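Local coordinates for protein amidohydrolase (Brucella melitensis biovar Abortus, PDB 4F0L) that probably acts as a metal-dependent deaminase of the amidohydrolase family and binds an iron ion, at residues H12-L20 against L46-V57; I31-I41 against G386-F395. One frame throughout, in Å; residues are numbered along the deposited sequence.

In the fold
Both contacts lie in the small beta domain beside the metal-binding barrel, with centres 13 Å apart, and both are partly buried and distant from the iron. They share one mixed sheet: strand 12-16 of contact 1 is the neighbour of strand 29-34 of contact 2, joined by backbone bonds from I14 to I31 and from H12 to I33. Contact 1 is parallel backbone pairing that turns a corner, with D51 and E52 salt-bridged outside the two segments. Contact 2 brings a loop from far along the sequence against the hairpin 31-41; three backbone bonds and a lysine hold its outer parts, and isoleucines fill the inside.

Contact 1 (H12-L20 against L46-V57); sequences HFIHARQAL and LAGPDDERQSVV
F13, H15 and R17 run alongside E52 and Q54 in a parallel ladder. E52 N gives its hydrogen to F13 O, H15 N to E52 O at 2.8 Å, Q54 N to H15 O at 2.7 Å, and R17 N to Q54 O. Both chains then turn a corner together, at R17-Q18 and at S55, and pairing resumes on the far side: V57 N bonds Q18 O, and L20 N bonds V57 O. At the corner itself, S55 O takes Q18 N at 3.0 Å and a water that also receives Q18 NE2; NE2 also bonds A406 O.

This pairing puts 52-54 at the edge of the small mixed beta sheet of the amidohydrolase, and the corner passes the chain from there into strand 56-66 of the barrel region.

H15 swings CG anti to its backbone N (chi1 -178°), which lays its imidazole against A47 in a CH-pi contact; A47 CB sits over one face, 3.9 Å from the ring centroid and 21° off the ring normal. H15 NE2 bonds V45 O.

Of the charged groups, D51 sets OD1 3.3 Å from F13 CB, while its OD2 receives G48 N weakly and pairs with R30, which also makes a cation-pi contact with F13. E52, paired with K432, lies alongside I14, OE1 3.5 Å from I14 CD1. Across the corner, V57 CG2 reaches back to A16 CB at 3.7 Å.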
ATOM      1  N   HIS B  12      33.285 -15.250  -7.018  1.00 30.10           N
ATOM      2  CA  HIS B  12      32.390 -14.694  -8.069  1.00 28.50           C
ATOM      3  C   HIS B  12      32.171 -13.196  -7.836  1.00 27.25           C
ATOM      4  O   HIS B  12      32.225 -12.736  -6.690  1.00 23.92           O
ATOM      5  CB  HIS B  12      31.031 -15.458  -8.101  1.00 27.13           C
ATOM      6  N   PHE B  13      31.943 -12.408  -8.902  1.00 24.71           N
ATOM      7  CA  PHE B  13      31.863 -10.951  -8.774  1.00 23.80           C
ATOM      8  C   PHE B  13      30.579 -10.363  -9.356  1.00 22.76           C
ATOM      9  O   PHE B  13      30.209 -10.686 -10.472  1.00 20.99           O
ATOM     10  CB  PHE B  13      33.052 -10.280  -9.451  1.00 24.26           C
ATOM     11  CG  PHE B  13      34.344 -10.461  -8.713  1.00 24.24           C
ATOM     12  CD1 PHE B  13      34.717  -9.577  -7.718  1.00 24.09           C
ATOM     13  CD2 PHE B  13      35.188 -11.518  -9.022  1.00 25.30           C
ATOM     14  CE1 PHE B  13      35.911  -9.744  -7.029  1.00 25.54           C
ATOM     15  CE2 PHE B  13      36.385 -11.698  -8.335  1.00 26.63           C
ATOM     16  CZ  PHE B  13      36.747 -10.808  -7.332  1.00 26.24           C
ATOM     17  N   ILE B  14      29.945  -9.462  -8.597  1.00 21.18           N
ATOM     18  CA  ILE B  14      28.840  -8.661  -9.091  1.00 20.90           C
ATOM     19  C   ILE B  14      29.378  -7.238  -9.258  1.00 20.25           C
ATOM     20  O   ILE B  14      29.990  -6.689  -8.351  1.00 19.54           O
ATOM     21  CB  ILE B  14      27.645  -8.617  -8.090  1.00 21.44           C
ATOM     22  CG1 ILE B  14      27.086 -10.024  -7.724  1.00 22.68           C
ATOM     23  CG2 ILE B  14      26.536  -7.705  -8.589  1.00 20.93           C
ATOM     24  CD1 ILE B  14      26.711 -10.906  -8.889  1.00 23.36           C
ATOM     25  N   HIS B  15      29.111  -6.615 -10.391  1.00 20.59           N
ATOM     26  CA  HIS B  15      29.451  -5.193 -10.575  1.00 20.83           C
ATOM     27  C   HIS B  15      28.173  -4.384 -10.628  1.00 20.22           C
ATOM     28  O   HIS B  15      27.297  -4.650 -11.445  1.00 20.33           O
ATOM     29  CB  HIS B  15      30.303  -4.969 -11.837  1.00 21.26           C
ATOM     30  CG  HIS B  15      30.732  -3.516 -12.041  1.00 22.12           C
ATOM     31  ND1 HIS B  15      29.914  -2.596 -12.580  1.00 22.84           N
ATOM     32  CD2 HIS B  15      31.926  -2.851 -11.731  1.00 22.48           C
ATOM     33  CE1 HIS B  15      30.544  -1.407 -12.624  1.00 23.55           C
ATOM     34  NE2 HIS B  15      31.776  -1.565 -12.094  1.00 23.72           N
ATOM     35  N   ALA B  16      28.061  -3.408  -9.736  1.00 19.50           N
ATOM     36  CA  ALA B  16      26.874  -2.573  -9.613  1.00 19.03           C
ATOM     37  C   ALA B  16      27.188  -1.168 -10.048  1.00 19.75           C
ATOM     38  O   ALA B  16      28.136  -0.551  -9.526  1.00 19.38           O
ATOM     39  CB  ALA B  16      26.426  -2.552  -8.164  1.00 17.83           C
ATOM     40  N   ARG B  17      26.361  -0.610 -10.920  1.00 20.12           N
ATOM     41  CA  ARG B  17      26.531   0.800 -11.282  1.00 21.38           C
ATOM     42  C   ARG B  17      26.351   1.705 -10.078  1.00 19.79           C
ATOM     43  O   ARG B  17      27.040   2.674  -9.951  1.00 19.21           O
ATOM     44  CB  ARG B  17      25.525   1.237 -12.346  1.00 24.73           C
ATOM     45  CG  ARG B  17      25.932   0.968 -13.760  1.00 28.81           C
ATOM     46  CD  ARG B  17      25.122   1.815 -14.740  1.00 32.79           C
ATOM     47  NE  ARG B  17      25.518   1.471 -16.102  1.00 39.19           N
ATOM     48  CZ  ARG B  17      25.174   0.350 -16.744  1.00 42.69           C
ATOM     49  NH1 ARG B  17      24.385  -0.568 -16.157  1.00 42.68           N
ATOM     50  NH2 ARG B  17      25.622   0.154 -17.992  1.00 44.31           N
ATOM     51  N   GLN B  18      25.395   1.378  -9.207  1.00 18.09           N
ATOM     52  CA  GLN B  18      25.262   2.038  -7.902  1.00 17.53           C
ATOM     53  C   GLN B  18      24.974   0.985  -6.853  1.00 16.19           C
ATOM     54  O   GLN B  18      24.230   0.052  -7.101  1.00 15.06           O
ATOM     55  CB  GLN B  18      24.103   3.042  -7.889  1.00 17.45           C
ATOM     56  CG  GLN B  18      24.144   4.145  -8.934  1.00 18.64           C
ATOM     57  CD  GLN B  18      22.925   5.034  -8.875  1.00 18.68           C
ATOM     58  OE1 GLN B  18      22.816   5.898  -8.007  1.00 19.40           O
ATOM     59  NE2 GLN B  18      21.991   4.830  -9.808  1.00 19.55           N
ATOM     60  N   ALA B  19      25.530   1.169  -5.672  1.00 16.38           N
ATOM     61  CA  ALA B  19      25.269   0.279  -4.563  1.00 15.97           C
ATOM     62  C   ALA B  19      25.225   1.094  -3.300  1.00 16.52           C
ATOM     63  O   ALA B  19      25.996   2.033  -3.128  1.00 17.26           O
ATOM     64  CB  ALA B  19      26.321  -0.798  -4.470  1.00 15.71           C
ATOM     65  N   LEU B  20      24.282   0.761  -2.424  1.00 16.57           N
ATOM     66  CA  LEU B  20      24.084   1.520  -1.206  1.00 16.55           C
ATOM     67  C   LEU B  20      24.866   0.874  -0.083  1.00 16.96           C
ATOM     68  O   LEU B  20      24.418  -0.099   0.535  1.00 17.73           O
ATOM     69  CB  LEU B  20      22.578   1.648  -0.875  1.00 15.37           C
ATOM     70  CG  LEU B  20      22.247   2.351   0.462  1.00 15.56           C
ATOM     71  CD1 LEU B  20      22.963   3.702   0.642  1.00 15.66           C
ATOM     72  CD2 LEU B  20      20.755   2.520   0.643  1.00 14.15           C
ATOM     73  N   LEU B  46      36.060  -0.386 -13.027  1.00 27.73           N
ATOM     74  CA  LEU B  46      35.376  -0.919 -14.195  1.00 27.41           C
ATOM     75  C   LEU B  46      35.029  -2.358 -13.900  1.00 28.39           C
ATOM     76  O   LEU B  46      35.638  -2.958 -13.011  1.00 27.12           O
ATOM     77  CB  LEU B  46      36.268  -0.863 -15.434  1.00 29.22           C
ATOM     78  CG  LEU B  46      36.684   0.508 -15.942  1.00 29.57           C
ATOM     79  CD1 LEU B  46      37.561   0.309 -17.151  1.00 31.60           C
ATOM     80  CD2 LEU B  46      35.490   1.379 -16.291  1.00 30.07           C
ATOM     81  N   ALA B  47      33.995  -2.879 -14.571  1.00 28.21           N
ATOM     82  CA  ALA B  47      33.614  -4.293 -14.447  1.00 29.34           C
ATOM     83  C   ALA B  47      34.725  -5.141 -15.036  1.00 31.05           C
ATOM     84  O   ALA B  47      35.230  -4.828 -16.099  1.00 33.07           O
ATOM     85  CB  ALA B  47      32.308  -4.555 -15.203  1.00 28.05           C
ATOM     86  N   GLY B  48      35.128  -6.195 -14.338  1.00 31.94           N
ATOM     87  CA  GLY B  48      35.945  -7.224 -14.956  1.00 32.22           C
ATOM     88  C   GLY B  48      35.147  -7.934 -16.048  1.00 32.96           C
ATOM     89  O   GLY B  48      33.910  -7.911 -16.045  1.00 29.87           O
ATOM     90  N   PRO B  49      35.852  -8.623 -16.966  1.00 35.80           N
ATOM     91  CA  PRO B  49      35.151  -9.300 -18.060  1.00 36.48           C
ATOM     92  C   PRO B  49      34.206 -10.416 -17.615  1.00 36.55           C
ATOM     93  O   PRO B  49      33.241 -10.688 -18.300  1.00 36.82           O
ATOM     94  CB  PRO B  49      36.284  -9.844 -18.927  1.00 38.16           C
ATOM     95  CG  PRO B  49      37.457  -9.974 -18.012  1.00 38.16           C
ATOM     96  CD  PRO B  49      37.291  -8.944 -16.932  1.00 36.90           C
ATOM     97  N   ASP B  50      34.437 -11.030 -16.466  1.00 36.99           N
ATOM     98  CA  ASP B  50      33.528 -12.078 -16.006  1.00 37.76           C
ATOM     99  C   ASP B  50      32.522 -11.614 -14.932  1.00 34.96           C
ATOM    100  O   ASP B  50      31.746 -12.428 -14.427  1.00 34.18           O
ATOM    101  CB  ASP B  50      34.350 -13.275 -15.510  1.00 41.90           C
ATOM    102  CG  ASP B  50      35.160 -13.937 -16.639  1.00 44.92           C
ATOM    103  OD1 ASP B  50      34.654 -13.992 -17.786  1.00 44.64           O
ATOM    104  OD2 ASP B  50      36.293 -14.382 -16.369  1.00 44.39           O
ATOM    105  N   ASP B  51      32.514 -10.323 -14.601  1.00 31.15           N
ATOM    106  CA  ASP B  51      31.606  -9.810 -13.563  1.00 28.99           C
ATOM    107  C   ASP B  51      30.172  -9.857 -14.063  1.00 27.12           C
ATOM    108  O   ASP B  51      29.921  -9.577 -15.206  1.00 26.39           O
ATOM    109  CB  ASP B  51      31.921  -8.366 -13.224  1.00 27.64           C
ATOM    110  CG  ASP B  51      33.266  -8.196 -12.554  1.00 28.29           C
ATOM    111  OD1 ASP B  51      34.003  -9.188 -12.411  1.00 28.18           O
ATOM    112  OD2 ASP B  51      33.573  -7.057 -12.151  1.00 26.90           O
ATOM    113  N   GLU B  52      29.247 -10.237 -13.201  1.00 26.69           N
ATOM    114  CA  GLU B  52      27.841 -10.104 -13.501  1.00 27.89           C
ATOM    115  C   GLU B  52      27.402  -8.668 -13.231  1.00 26.66           C
ATOM    116  O   GLU B  52      27.624  -8.133 -12.144  1.00 26.09           O
ATOM    117  CB  GLU B  52      27.036 -11.046 -12.643  1.00 28.26           C
ATOM    118  CG  GLU B  52      25.568 -11.033 -12.989  1.00 29.82           C
ATOM    119  CD  GLU B  52      24.783 -11.926 -12.053  1.00 30.75           C
ATOM    120  OE1 GLU B  52      25.391 -12.831 -11.454  1.00 33.17           O
ATOM    121  OE2 GLU B  52      23.587 -11.702 -11.890  1.00 30.92           O
ATOM    122  N   ARG B  53      26.788  -8.049 -14.224  1.00 25.55           N
ATOM    123  CA  ARG B  53      26.495  -6.620 -14.181  1.00 26.14           C
ATOM    124  C   ARG B  53      25.100  -6.324 -13.644  1.00 23.29           C
ATOM    125  O   ARG B  53      24.134  -6.912 -14.096  1.00 22.90           O
ATOM    126  CB  ARG B  53      26.599  -6.032 -15.592  1.00 28.75           C
ATOM    127  CG  ARG B  53      27.923  -6.338 -16.247  1.00 32.11           C
ATOM    128  CD  ARG B  53      28.842  -5.168 -16.093  1.00 36.08           C
ATOM    129  NE  ARG B  53      28.609  -4.206 -17.162  1.00 40.26           N
ATOM    130  CZ  ARG B  53      29.326  -4.140 -18.272  1.00 46.08           C
ATOM    131  NH1 ARG B  53      30.351  -4.979 -18.479  1.00 46.45           N
ATOM    132  NH2 ARG B  53      29.013  -3.229 -19.193  1.00 49.60           N
ATOM    133  N   GLN B  54      25.008  -5.405 -12.699  1.00 20.98           N
ATOM    134  CA  GLN B  54      23.715  -4.973 -12.175  1.00 20.95           C
ATOM    135  C   GLN B  54      23.686  -3.432 -12.142  1.00 19.68           C
ATOM    136  O   GLN B  54      24.731  -2.774 -12.084  1.00 19.20           O
ATOM    137  CB  GLN B  54      23.490  -5.585 -10.775  1.00 20.92           C
ATOM    138  CG  GLN B  54      23.455  -7.105 -10.754  1.00 21.95           C
ATOM    139  CD  GLN B  54      22.148  -7.679 -11.303  1.00 22.51           C
ATOM    140  OE1 GLN B  54      21.109  -7.031 -11.255  1.00 22.52           O
ATOM    141  NE2 GLN B  54      22.192  -8.918 -11.792  1.00 22.89           N
ATOM    142  N   SER B  55      22.491  -2.861 -12.218  1.00 18.72           N
ATOM    143  CA  SER B  55      22.327  -1.416 -12.189  1.00 18.70           C
ATOM    144  C   SER B  55      22.351  -0.853 -10.791  1.00 17.03           C
ATOM    145  O   SER B  55      23.098   0.081 -10.543  1.00 17.41           O
ATOM    146  CB  SER B  55      21.020  -1.003 -12.888  1.00 19.91           C
ATOM    147  OG  SER B  55      21.072  -1.448 -14.238  1.00 22.66           O
ATOM    148  N   VAL B  56      21.525  -1.400  -9.888  1.00 15.38           N
ATOM    149  CA  VAL B  56      21.365  -0.848  -8.558  1.00 14.80           C
ATOM    150  C   VAL B  56      21.256  -1.981  -7.549  1.00 14.48           C
ATOM    151  O   VAL B  56      20.383  -2.817  -7.669  1.00 14.13           O
ATOM    152  CB  VAL B  56      20.129   0.035  -8.439  1.00 14.47           C
ATOM    153  CG1 VAL B  56      19.938   0.490  -6.989  1.00 13.97           C
ATOM    154  CG2 VAL B  56      20.232   1.240  -9.379  1.00 15.09           C
ATOM    155  N   VAL B  57      22.172  -2.009  -6.578  1.00 14.53           N
ATOM    156  CA  VAL B  57      22.277  -3.096  -5.578  1.00 13.95           C
ATOM    157  C   VAL B  57      22.160  -2.499  -4.174  1.00 13.50           C
ATOM    158  O   VAL B  57      22.749  -1.451  -3.874  1.00 13.69           O
ATOM    159  CB  VAL B  57      23.586  -3.894  -5.712  1.00 14.57           C
ATOM    160  CG1 VAL B  57      23.769  -4.847  -4.525  1.00 14.65           C
ATOM    161  CG2 VAL B  57      23.581  -4.665  -7.033  1.00 15.03           C
TER
HETATM  162  O   HOH W   1      22.339   2.807 -11.563  1.00 30.11           O

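Contact 2 (I31-I41 against G386-F395)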
ATOM      1  N   ILE B  31      31.518  -6.199  -6.090  1.00 19.94           N
ATOM      2  CA  ILE B  31      31.294  -6.972  -4.873  1.00 19.75           C
ATOM      3  C   ILE B  31      31.779  -8.382  -5.126  1.00 19.26           C
ATOM      4  O   ILE B  31      31.268  -9.057  -6.016  1.00 19.36           O
ATOM      5  CB  ILE B  31      29.813  -7.028  -4.490  1.00 18.96           C
ATOM      6  CG1 ILE B  31      29.226  -5.620  -4.363  1.00 19.68           C
ATOM      7  CG2 ILE B  31      29.634  -7.776  -3.186  1.00 18.72           C
ATOM      8  CD1 ILE B  31      27.714  -5.646  -4.228  1.00 19.21           C
ATOM      9  N   GLY B  32      32.780  -8.820  -4.356  1.00 19.34           N
ATOM     10  CA  GLY B  32      33.303 -10.189  -4.497  1.00 19.09           C
ATOM     11  C   GLY B  32      32.608 -11.100  -3.495  1.00 17.63           C
ATOM     12  O   GLY B  32      32.379 -10.689  -2.368  1.00 17.17           O
ATOM     13  N   ILE B  33      32.302 -12.320  -3.924  1.00 17.03           N
ATOM     14  CA  ILE B  33      31.641 -13.325  -3.133  1.00 17.29           C
ATOM     15  C   ILE B  33      32.450 -14.599  -3.154  1.00 17.46           C
ATOM     16  O   ILE B  33      32.900 -15.006  -4.211  1.00 17.95           O
ATOM     17  CB  ILE B  33      30.280 -13.685  -3.761  1.00 17.65           C
ATOM     18  CG1 ILE B  33      29.429 -12.459  -3.884  1.00 17.68           C
ATOM     19  CG2 ILE B  33      29.551 -14.758  -2.946  1.00 17.67           C
ATOM     20  CD1 ILE B  33      28.337 -12.716  -4.928  1.00 18.56           C
ATOM     21  N   ALA B  34      32.659 -15.191  -1.972  1.00 17.13           N
ATOM     22  CA  ALA B  34      33.417 -16.398  -1.772  1.00 17.47           C
ATOM     23  C   ALA B  34      32.885 -17.166  -0.557  1.00 17.59           C
ATOM     24  O   ALA B  34      32.774 -16.638   0.564  1.00 16.62           O
ATOM     25  CB  ALA B  34      34.888 -16.065  -1.570  1.00 17.71           C
ATOM     26  N   GLY B  35      32.542 -18.427  -0.800  1.00 17.98           N
ATOM     27  CA  GLY B  35      31.936 -19.271   0.198  1.00 17.99           C
ATOM     28  C   GLY B  35      30.687 -18.681   0.775  1.00 17.09           C
ATOM     29  O   GLY B  35      30.428 -18.855   1.951  1.00 16.96           O
ATOM     30  N   GLY B  36      29.918 -17.972  -0.056  1.00 16.40           N
ATOM     31  CA  GLY B  36      28.679 -17.318   0.394  1.00 15.74           C
ATOM     32  C   GLY B  36      28.839 -16.059   1.250  1.00 15.40           C
ATOM     33  O   GLY B  36      27.874 -15.593   1.863  1.00 14.59           O
ATOM     34  N   VAL B  37      30.070 -15.542   1.330  1.00 14.99           N
ATOM     35  CA  VAL B  37      30.396 -14.382   2.123  1.00 14.57           C
ATOM     36  C   VAL B  37      30.939 -13.309   1.180  1.00 14.47           C
ATOM     37  O   VAL B  37      31.542 -13.628   0.154  1.00 15.31           O
ATOM     38  CB  VAL B  37      31.441 -14.782   3.245  1.00 15.10           C
ATOM     39  CG1 VAL B  37      31.968 -13.582   4.025  1.00 14.94           C
ATOM     40  CG2 VAL B  37      30.841 -15.801   4.223  1.00 14.84           C
ATOM     41  N   ILE B  38      30.773 -12.051   1.546  1.00 14.03           N
ATOM     42  CA  ILE B  38      31.338 -10.926   0.780  1.00 14.26           C
ATOM     43  C   ILE B  38      32.813 -10.832   1.126  1.00 15.23           C
ATOM     44  O   ILE B  38      33.189 -10.534   2.258  1.00 15.43           O
ATOM     45  CB  ILE B  38      30.605  -9.598   1.071  1.00 13.65           C
ATOM     46  CG1 ILE B  38      29.179  -9.697   0.580  1.00 13.06           C
ATOM     47  CG2 ILE B  38      31.243  -8.405   0.362  1.00 13.54           C
ATOM     48  CD1 ILE B  38      28.286  -8.545   1.077  1.00 12.80           C
ATOM     49  N   CYS B  39      33.659 -11.109   0.142  1.00 16.11           N
ATOM     50  CA  CYS B  39      35.088 -11.147   0.421  1.00 17.10           C
ATOM     51  C   CYS B  39      35.740  -9.797   0.130  1.00 17.86           C
ATOM     52  O   CYS B  39      36.816  -9.500   0.672  1.00 19.13           O
ATOM     53  CB  CYS B  39      35.759 -12.294  -0.351  1.00 17.63           C
ATOM     54  SG  CYS B  39      35.629 -12.149  -2.144  1.00 17.55           S
ATOM     55  N   SER B  40      35.123  -8.993  -0.731  1.00 17.65           N
ATOM     56  CA  SER B  40      35.686  -7.692  -1.119  1.00 18.06           C
ATOM     57  C   SER B  40      34.611  -6.750  -1.640  1.00 17.73           C
ATOM     58  O   SER B  40      33.609  -7.178  -2.195  1.00 18.02           O
ATOM     59  CB  SER B  40      36.785  -7.880  -2.187  1.00 18.29           C
ATOM     60  OG  SER B  40      36.238  -8.442  -3.360  1.00 17.70           O
ATOM     61  N   ILE B  41      34.809  -5.458  -1.400  1.00 18.34           N
ATOM     62  CA  ILE B  41      34.010  -4.400  -1.985  1.00 18.97           C
ATOM     63  C   ILE B  41      34.986  -3.319  -2.443  1.00 20.61           C
ATOM     64  O   ILE B  41      35.758  -2.816  -1.635  1.00 20.59           O
ATOM     65  CB  ILE B  41      33.012  -3.776  -0.997  1.00 18.91           C
ATOM     66  CG1 ILE B  41      31.983  -4.810  -0.510  1.00 18.45           C
ATOM     67  CG2 ILE B  41      32.253  -2.630  -1.661  1.00 18.95           C
ATOM     68  CD1 ILE B  41      31.190  -4.283   0.688  1.00 18.08           C
ATOM     69  N   GLY B 386      24.932  -7.136   6.174  1.00 17.38           N
ATOM     70  CA  GLY B 386      24.877  -5.901   5.394  1.00 17.84           C
ATOM     71  C   GLY B 386      25.802  -5.958   4.186  1.00 18.41           C
ATOM     72  O   GLY B 386      26.424  -6.996   3.912  1.00 18.46           O
ATOM     73  N   LEU B 387      25.903  -4.836   3.468  1.00 18.56           N
ATOM     74  CA  LEU B 387      26.841  -4.718   2.350  1.00 19.18           C
ATOM     75  C   LEU B 387      28.202  -4.322   2.869  1.00 19.60           C
ATOM     76  O   LEU B 387      28.640  -3.199   2.696  1.00 20.46           O
ATOM     77  CB  LEU B 387      26.340  -3.706   1.302  1.00 19.74           C
ATOM     78  CG  LEU B 387      25.262  -4.206   0.359  1.00 19.70           C
ATOM     79  CD1 LEU B 387      24.914  -3.124  -0.654  1.00 20.14           C
ATOM     80  CD2 LEU B 387      25.749  -5.456  -0.373  1.00 21.02           C
ATOM     81  N   LYS B 388      28.846  -5.263   3.545  1.00 19.70           N
ATOM     82  CA  LYS B 388      30.136  -5.060   4.198  1.00 20.56           C
ATOM     83  C   LYS B 388      30.991  -6.280   3.943  1.00 20.11           C
ATOM     84  O   LYS B 388      30.495  -7.408   3.849  1.00 18.16           O
ATOM     85  CB  LYS B 388      30.008  -5.013   5.734  1.00 21.24           C
ATOM     86  CG  LYS B 388      28.979  -4.056   6.331  1.00 21.77           C
ATOM     87  CD  LYS B 388      28.749  -4.530   7.761  1.00 21.83           C
ATOM     88  CE  LYS B 388      27.629  -3.836   8.452  1.00 21.92           C
ATOM     89  NZ  LYS B 388      27.186  -4.714   9.576  1.00 21.74           N
ATOM     90  N   LYS B 389      32.298  -6.057   3.941  1.00 20.56           N
ATOM     91  CA  LYS B 389      33.249  -7.157   3.907  1.00 20.52           C
ATOM     92  C   LYS B 389      33.006  -8.076   5.105  1.00 19.81           C
ATOM     93  O   LYS B 389      32.755  -7.608   6.215  1.00 19.71           O
ATOM     94  CB  LYS B 389      34.682  -6.590   3.842  1.00 22.21           C
ATOM     95  CG  LYS B 389      34.873  -5.622   2.647  1.00 23.25           C
ATOM     96  CD  LYS B 389      36.121  -4.700   2.550  1.00 25.14           C
ATOM     97  CE  LYS B 389      37.263  -5.232   1.618  1.00 27.22           C
ATOM     98  NZ  LYS B 389      37.498  -4.700   0.187  1.00 26.91           N
ATOM     99  N   GLY B 390      33.007  -9.391   4.857  1.00 18.77           N
ATOM    100  CA  GLY B 390      32.767 -10.370   5.898  1.00 18.06           C
ATOM    101  C   GLY B 390      31.323 -10.654   6.244  1.00 16.82           C
ATOM    102  O   GLY B 390      31.060 -11.570   7.009  1.00 16.77           O
ATOM    103  N   ALA B 391      30.391  -9.891   5.682  1.00 15.72           N
ATOM    104  CA  ALA B 391      28.971 -10.189   5.807  1.00 15.04           C
ATOM    105  C   ALA B 391      28.572 -11.357   4.916  1.00 14.78           C
ATOM    106  O   ALA B 391      29.252 -11.700   3.940  1.00 14.66           O
ATOM    107  CB  ALA B 391      28.132  -8.977   5.457  1.00 14.43           C
ATOM    108  N   SER B 392      27.451 -11.980   5.254  1.00 14.58           N
ATOM    109  CA  SER B 392      26.829 -12.947   4.329  1.00 14.36           C
ATOM    110  C   SER B 392      26.561 -12.233   3.010  1.00 13.96           C
ATOM    111  O   SER B 392      26.214 -11.041   3.036  1.00 13.54           O
ATOM    112  CB  SER B 392      25.526 -13.509   4.885  1.00 14.14           C
ATOM    113  OG  SER B 392      25.123 -14.640   4.100  1.00 14.99           O
ATOM    114  N   ALA B 393      26.737 -12.937   1.878  1.00 14.00           N
ATOM    115  CA  ALA B 393      26.457 -12.331   0.566  1.00 14.13           C
ATOM    116  C   ALA B 393      24.948 -12.334   0.303  1.00 13.71           C
ATOM    117  O   ALA B 393      24.445 -13.107  -0.500  1.00 13.81           O
ATOM    118  CB  ALA B 393      27.262 -13.009  -0.567  1.00 14.81           C
ATOM    119  N   ASP B 394      24.265 -11.428   0.992  1.00 13.52           N
ATOM    120  CA  ASP B 394      22.819 -11.272   0.949  1.00 13.65           C
ATOM    121  C   ASP B 394      22.500  -9.869   0.409  1.00 13.86           C
ATOM    122  O   ASP B 394      22.739  -8.861   1.088  1.00 14.32           O
ATOM    123  CB  ASP B 394      22.211 -11.385   2.358  1.00 13.36           C
ATOM    124  CG  ASP B 394      22.485 -12.711   3.047  1.00 14.03           C
ATOM    125  OD1 ASP B 394      23.180 -13.601   2.509  1.00 15.08           O
ATOM    126  OD2 ASP B 394      21.991 -12.874   4.178  1.00 14.61           O
ATOM    127  N   PHE B 395      21.939  -9.781  -0.792  1.00 14.01           N
ATOM    128  CA  PHE B 395      21.644  -8.483  -1.341  1.00 13.88           C
ATOM    129  C   PHE B 395      20.670  -8.614  -2.493  1.00 14.01           C
ATOM    130  O   PHE B 395      20.284  -9.746  -2.870  1.00 13.37           O
ATOM    131  CB  PHE B 395      22.931  -7.721  -1.724  1.00 14.84           C
ATOM    132  CG  PHE B 395      23.925  -8.541  -2.476  1.00 16.14           C
ATOM    133  CD1 PHE B 395      23.740  -8.811  -3.811  1.00 16.73           C
ATOM    134  CD2 PHE B 395      25.033  -9.086  -1.827  1.00 16.82           C
ATOM    135  CE1 PHE B 395      24.658  -9.578  -4.509  1.00 17.77           C
ATOM    136  CE2 PHE B 395      25.942  -9.838  -2.528  1.00 17.58           C
ATOM    137  CZ  PHE B 395      25.756 -10.092  -3.863  1.00 17.94           C
TER
HETATM  138  O   HOH W   2      27.036 -16.492   4.651  1.00 23.45           O
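I38 is gripped at both backbone ends by the loop 386-395. Its N donates to A391 O at 2.9 Å, almost straight (173° at the hydrogen), and its O receives G390 N at 2.8 Å. Two residues earlier, in the type I' turn A34-V37, G36 O takes A393 N from above the carbonyl plane, and a water bridges the same oxygen to S392 OG, which donates to D394 OD1. K389, its chain bent at chi3 and chi4, brings NZ over I41 O at 3.1 Å.

Inside these bonds lies the isoleucine packing. With CG1 anti to its carbonyl carbon (chi1 -65°), I38 carries CD1 in among G386 O and K388 O, toward L387 CD2. I41 CD1 is 3.4 Å from L387 O. Further in, I33 CG2 meets A393 CB at 3.7 Å, and I33 CD1 comes to the edge of the F395 ring, 3.8 Å from CZ. F395, the first residue of strand 395-399, also meets the W427 ring on the neighbouring strand.

Three of the four cross-segment hydrogen bonds join backbone to backbone, so the polar hold on this sheet-edge hairpin depends little on side-chain identity; aliphatic side chains fill the inner side.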